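Side-chain contacts in transcriptional regulator (TetR/AcrR family) (Bacillus halodurans, PDB 5GP9), which probably represses fatty acid degradation genes by binding operator DNA, and probably responds to a fatty acid-derived effector: residues A[6-9]-A[10-14]; A[55-58]-A[59-63]. All blocks are in the same frame, centred on the assembly; numbering follows the deposited sequence.

In the fold
From the N terminus the chain first enters helix 8-26, where interaction 1 spans the entry into the helix and its first turns, and only later reaches helix 50-74, whose first half holds interaction 2. Each closes a short loop, one helical turn long; the two follow in series, neither nested nor crossed, with centres about 12 Å apart. They nevertheless touch: Tyr8 OH reaches Glu60, and Ile12 packs on Leu57 and Glu60. Between them in sequence runs the predicted helix-turn-helix, 28-47. Residues 6-14 thus belong to the DNA-binding part, while residues 55-63 lie on the helix that leads from it to the palmitic acid pocket.

Interaction 1: A[6-9]-A[10-14]; sequences PKYD and QIIDA
Tyr8 and Ile12, one helical turn apart, meet on the inner side of the first turns of helix 8-26. The isoleucine can be followed outward from CB: Ile12 CB sits 3.8 Å from Tyr8 O. Its CG1 branch stands between the backbone N and the carbonyl carbon (chi1 65°) and there touches two carbonyl oxygens, Tyr8 O and Asp9 O. The other branch, CG2, takes the place beside the backbone N and comes over a face of the phenol in a CH-pi contact, 4.2 Å from Ile12 CG2 to the centroid of the Tyr8 ring and offset toward its rim. At the tip, Ile12 CD1 lies 3.7 Å from Tyr8 CE2, so both branches hold the outer half of the ring. Tyr8 swings out to meet them with CG anti to its backbone N (chi1 176°), and its OH ends in a weak hydrogen bond to Glu60.

Beneath the pair the main chain is regular, with Ile12 N donating to Tyr8 O at 3.0 Å. On the flank turned to the helix-turn-helix, Lys7 and Gln10 run side by side, pointing the same way, and Gln10 NE2 is bonded to Ala36 O. One water accepts from Gln10 N at 2.8 Å, an amide of the first helical turn, and also lies within bonding distance of Pro6 O and Gln10 OE1. A second water donates to both Asp9 OD1 and Asp13 OD1, carboxylate oxygens 5.0 Å apart.

The chemistry is divided accordingly. Apolar branches and the aromatic face turn to helix 50-74, while waters serve the polar groups at the helix start and between the two acids, where one probably eases the repulsion of like charges.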
loop_
_atom_site.group_PDB
_atom_site.type_symbol
_atom_site.label_atom_id
_atom_site.label_comp_id
_atom_site.label_asym_id
_atom_site.label_seq_id
_atom_site.Cartn_x
_atom_site.Cartn_y
_atom_site.Cartn_z
ATOM N N PRO A 6 -5.078 24.968 23.167
ATOM C CA PRO A 6 -6.414 24.364 23.340
ATOM C C PRO A 6 -7.312 24.213 22.142
ATOM O O PRO A 6 -8.354 23.541 22.309
ATOM C CB PRO A 6 -7.091 25.279 24.353
ATOM C CG PRO A 6 -6.072 26.259 24.803
ATOM C CD PRO A 6 -5.047 26.353 23.714
ATOM N N LYS A 7 -6.965 24.806 20.974
ATOM C CA LYS A 7 -7.765 24.699 19.723
ATOM C C LYS A 7 -7.151 23.680 18.787
ATOM O O LYS A 7 -7.667 23.481 17.714
ATOM C CB LYS A 7 -7.925 26.014 18.958
ATOM C CG LYS A 7 -8.727 27.029 19.794
ATOM C CD LYS A 7 -8.971 28.334 19.103
ATOM C CE LYS A 7 -9.679 29.259 20.119
ATOM N NZ LYS A 7 -9.970 30.540 19.465
ATOM N N TYR A 8 -6.066 23.051 19.203
ATOM C CA TYR A 8 -5.386 22.008 18.395
ATOM C C TYR A 8 -6.338 20.922 17.961
ATOM O O TYR A 8 -6.533 20.701 16.752
ATOM C CB TYR A 8 -4.193 21.438 19.162
ATOM C CG TYR A 8 -3.530 20.308 18.444
ATOM C CD1 TYR A 8 -2.556 20.558 17.441
ATOM C CD2 TYR A 8 -3.928 18.988 18.710
ATOM C CE1 TYR A 8 -1.978 19.530 16.753
ATOM C CE2 TYR A 8 -3.349 17.934 18.025
ATOM C CZ TYR A 8 -2.387 18.218 17.037
ATOM O OH TYR A 8 -1.819 17.191 16.318
ATOM N N ASP A 9 -6.955 20.236 18.929
ATOM C CA ASP A 9 -7.829 19.150 18.579
ATOM C C ASP A 9 -8.946 19.572 17.755
ATOM O O ASP A 9 -9.302 18.861 16.828
ATOM C CB ASP A 9 -8.374 18.476 19.819
ATOM C CG ASP A 9 -7.326 17.747 20.566
ATOM O OD1 ASP A 9 -6.792 16.787 19.997
ATOM O OD2 ASP A 9 -6.996 18.136 21.728
ATOM N N GLN A 10 -9.606 20.713 18.025
ATOM C CA GLN A 10 -10.738 21.029 17.184
ATOM C C GLN A 10 -10.296 21.307 15.717
ATOM O O GLN A 10 -11.040 21.021 14.826
ATOM C CB GLN A 10 -11.657 22.171 17.737
ATOM C CG GLN A 10 -11.200 23.557 17.524
ATOM C CD GLN A 10 -11.795 24.564 18.556
ATOM O OE1 GLN A 10 -11.473 24.503 19.728
ATOM N NE2 GLN A 10 -12.700 25.340 18.129
ATOM N N ILE A 11 -9.124 21.896 15.499
ATOM C CA ILE A 11 -8.693 22.151 14.125
ATOM C C ILE A 11 -8.368 20.832 13.386
ATOM O O ILE A 11 -8.873 20.604 12.271
ATOM C CB ILE A 11 -7.491 23.120 14.079
ATOM C CG1 ILE A 11 -7.953 24.497 14.560
ATOM C CG2 ILE A 11 -6.964 23.265 12.688
ATOM C CD1 ILE A 11 -6.755 25.323 15.017
ATOM N N ILE A 12 -7.580 19.987 14.032
ATOM C CA ILE A 12 -7.179 18.699 13.406
ATOM C C ILE A 12 -8.404 17.819 13.230
ATOM O O ILE A 12 -8.554 17.183 12.192
ATOM C CB ILE A 12 -6.036 18.008 14.116
ATOM C CG1 ILE A 12 -6.418 17.582 15.489
ATOM C CG2 ILE A 12 -4.774 18.830 13.969
ATOM C CD1 ILE A 12 -5.747 16.246 15.777
ATOM N N ASP A 13 -9.320 17.788 14.204
ATOM C CA ASP A 13 -10.529 16.966 14.026
ATOM C C ASP A 13 -11.329 17.486 12.852
ATOM O O ASP A 13 -11.886 16.718 12.055
ATOM C CB ASP A 13 -11.438 17.020 15.286
ATOM C CG ASP A 13 -10.906 16.253 16.445
ATOM O OD1 ASP A 13 -9.890 15.538 16.282
ATOM O OD2 ASP A 13 -11.549 16.475 17.549
ATOM N N ALA A 14 -11.441 18.827 12.694
ATOM C CA ALA A 14 -12.109 19.383 11.568
ATOM C C ALA A 14 -11.401 19.042 10.269
ATOM O O ALA A 14 -12.050 18.801 9.266
ATOM C CB ALA A 14 -12.214 20.927 11.682
HETATM O O HOH W 1 -9.729 21.852 20.627
HETATM O O HOH W 2 -7.938 15.054 18.238
#

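Interaction 2: A[55-58]-A[59-63]; sequences ISLF and QEKMG. With PLM (palmitic acid), chain E.
Phe58 and Met62 form a Met-aromatic contact along helix 50-74, spaced i to i+4 on the side that faces a bound palmitic acid. This helix is the first beyond the helix-turn-helix in the TetR architecture, and regular main-chain bonds carry it through residues 55-63.

Gln59 begins the second segment: Gln59 N donates to Ile55 O at 3.0 Å, and its CB rests near the carbonyl oxygens of Ile55 and Ser56. Glu60 N bonds to Ser56 O and, weakly, to Leu57 O. The Glu60 chain bends at chi2, and OE2 makes a salt bridge to Arg64. On the side of helix 8-26, Leu57 packs on Ala15 and Val16. Lys61 passes its CB and CG over Leu57 O, each at 3.3 Å, before the chain leads off, while its CB also comes near the terminal methyl of the palmitic acid, CG.

Met62 then closes the turn through Met62 N to Phe58 O. Its CG stands beside the backbone N (chi1 -74°), which carries the thioether alongside the phenyl group. There Met62 CG lies over one ring face, 3.8 Å from the centroid of the Phe58 ring, with 3.5 Å between Met62 CG and Phe58 CE1. The sulfur stands oblique to the ring and meets the ligand. From helix 113-139, Val122 packs on Phe58 and Tyr126 on Met62. Both side chains also touch the alkyl chain of the fatty acid: Phe58 CZ is 3.7 Å from palmitic acid C7, and Met62 SD is 3.8 Å from palmitic acid CF, next to its terminal methyl.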
loop_
_atom_site.group_PDB
_atom_site.type_symbol
_atom_site.label_atom_id
_atom_site.label_comp_id
_atom_site.label_asym_id
_atom_site.label_seq_id
_atom_site.Cartn_x
_atom_site.Cartn_y
_atom_site.Cartn_z
ATOM N N ILE A 55 0.359 16.861 7.982
ATOM C CA ILE A 55 1.430 16.157 8.625
ATOM C C ILE A 55 1.390 16.267 10.131
ATOM O O ILE A 55 1.787 15.346 10.789
ATOM C CB ILE A 55 2.810 16.687 8.070
ATOM C CG1 ILE A 55 2.894 16.464 6.575
ATOM C CG2 ILE A 55 3.990 15.992 8.706
ATOM C CD1 ILE A 55 2.830 14.967 6.152
ATOM N N SER A 56 0.915 17.404 10.709
ATOM C CA SER A 56 0.901 17.541 12.148
ATOM C C SER A 56 -0.048 16.512 12.758
ATOM O O SER A 56 0.300 15.887 13.749
ATOM C CB SER A 56 0.424 18.938 12.580
ATOM O OG SER A 56 1.238 19.904 11.910
ATOM N N LEU A 57 -1.183 16.401 12.134
ATOM C CA LEU A 57 -2.227 15.458 12.626
ATOM C C LEU A 57 -1.786 14.039 12.511
ATOM O O LEU A 57 -1.961 13.250 13.471
ATOM C CB LEU A 57 -3.562 15.649 11.927
ATOM C CG LEU A 57 -4.016 15.203 10.554
ATOM C CD1 LEU A 57 -4.473 13.745 10.475
ATOM C CD2 LEU A 57 -5.191 16.026 10.111
ATOM N N PHE A 58 -1.066 13.736 11.398
ATOM C CA PHE A 58 -0.578 12.381 11.206
ATOM C C PHE A 58 0.432 12.035 12.241
ATOM O O PHE A 58 0.405 10.992 12.862
ATOM C CB PHE A 58 -0.154 12.150 9.715
ATOM C CG PHE A 58 0.250 10.715 9.408
ATOM C CD1 PHE A 58 -0.616 9.674 9.625
ATOM C CD2 PHE A 58 1.500 10.421 8.942
ATOM C CE1 PHE A 58 -0.236 8.358 9.391
ATOM C CE2 PHE A 58 1.866 9.125 8.672
ATOM C CZ PHE A 58 1.012 8.107 8.917
ATOM N N GLN A 59 1.331 12.970 12.529
ATOM C CA GLN A 59 2.367 12.731 13.492
ATOM C C GLN A 59 1.828 12.564 14.911
ATOM O O GLN A 59 2.307 11.717 15.665
ATOM C CB GLN A 59 3.254 13.943 13.492
ATOM C CG GLN A 59 4.535 13.918 14.269
ATOM C CD GLN A 59 5.358 15.113 13.751
ATOM O OE1 GLN A 59 4.798 16.168 13.334
ATOM N NE2 GLN A 59 6.641 14.929 13.682
ATOM N N GLU A 60 0.842 13.364 15.248
ATOM C CA GLU A 60 0.399 13.404 16.642
ATOM C C GLU A 60 -0.319 12.097 16.922
ATOM O O GLU A 60 -0.012 11.381 17.883
ATOM C CB GLU A 60 -0.451 14.643 16.857
ATOM C CG GLU A 60 -0.973 14.830 18.284
ATOM C CD GLU A 60 -2.271 14.074 18.459
ATOM O OE1 GLU A 60 -3.166 14.212 17.554
ATOM O OE2 GLU A 60 -2.382 13.357 19.477
ATOM N N LYS A 61 -1.217 11.777 16.035
ATOM C CA LYS A 61 -1.978 10.515 16.091
ATOM C C LYS A 61 -1.192 9.236 16.031
ATOM O O LYS A 61 -1.505 8.294 16.734
ATOM C CB LYS A 61 -2.992 10.499 15.000
ATOM C CG LYS A 61 -4.079 11.504 15.240
ATOM C CD LYS A 61 -5.122 11.389 14.176
ATOM C CE LYS A 61 -6.306 12.310 14.329
ATOM N NZ LYS A 61 -7.154 12.278 15.493
ATOM N N MET A 62 -0.207 9.174 15.141
ATOM C CA MET A 62 0.694 8.025 15.130
ATOM C C MET A 62 1.453 7.852 16.424
ATOM O O MET A 62 1.627 6.747 16.899
ATOM C CB MET A 62 1.659 8.149 13.927
ATOM C CG MET A 62 0.949 7.844 12.644
ATOM S SD MET A 62 0.375 6.097 12.478
ATOM C CE MET A 62 1.680 5.264 13.273
ATOM N N GLY A 63 1.916 8.958 17.011
ATOM C CA GLY A 63 2.654 8.898 18.210
ATOM C C GLY A 63 1.843 8.282 19.304
ATOM O O GLY A 63 2.363 7.438 20.016
HETATM C C1 PLM E . 3.558 2.460 1.950
HETATM O O1 PLM E . 2.997 1.456 2.437
HETATM O O2 PLM E . 4.151 2.353 0.877
HETATM C C2 PLM E . 3.540 3.823 2.646
HETATM C C3 PLM E . 2.104 4.382 2.764
HETATM C C4 PLM E . 1.960 5.854 3.223
HETATM C C5 PLM E . 1.370 6.224 4.617
HETATM C C6 PLM E . 0.616 5.114 5.348
HETATM C C7 PLM E . -0.262 5.556 6.508
HETATM C C8 PLM E . -1.032 4.368 6.982
HETATM C C9 PLM E . -0.654 3.848 8.330
HETATM C CA PLM E . -1.877 3.692 9.136
HETATM C CB PLM E . -1.459 2.957 10.393
HETATM C CC PLM E . -2.679 2.829 11.286
HETATM C CD PLM E . -3.277 4.228 11.477
HETATM C CE PLM E . -3.604 4.672 12.879
HETATM C CF PLM E . -3.446 6.192 12.884
HETATM C CG PLM E . -3.937 6.691 14.198
#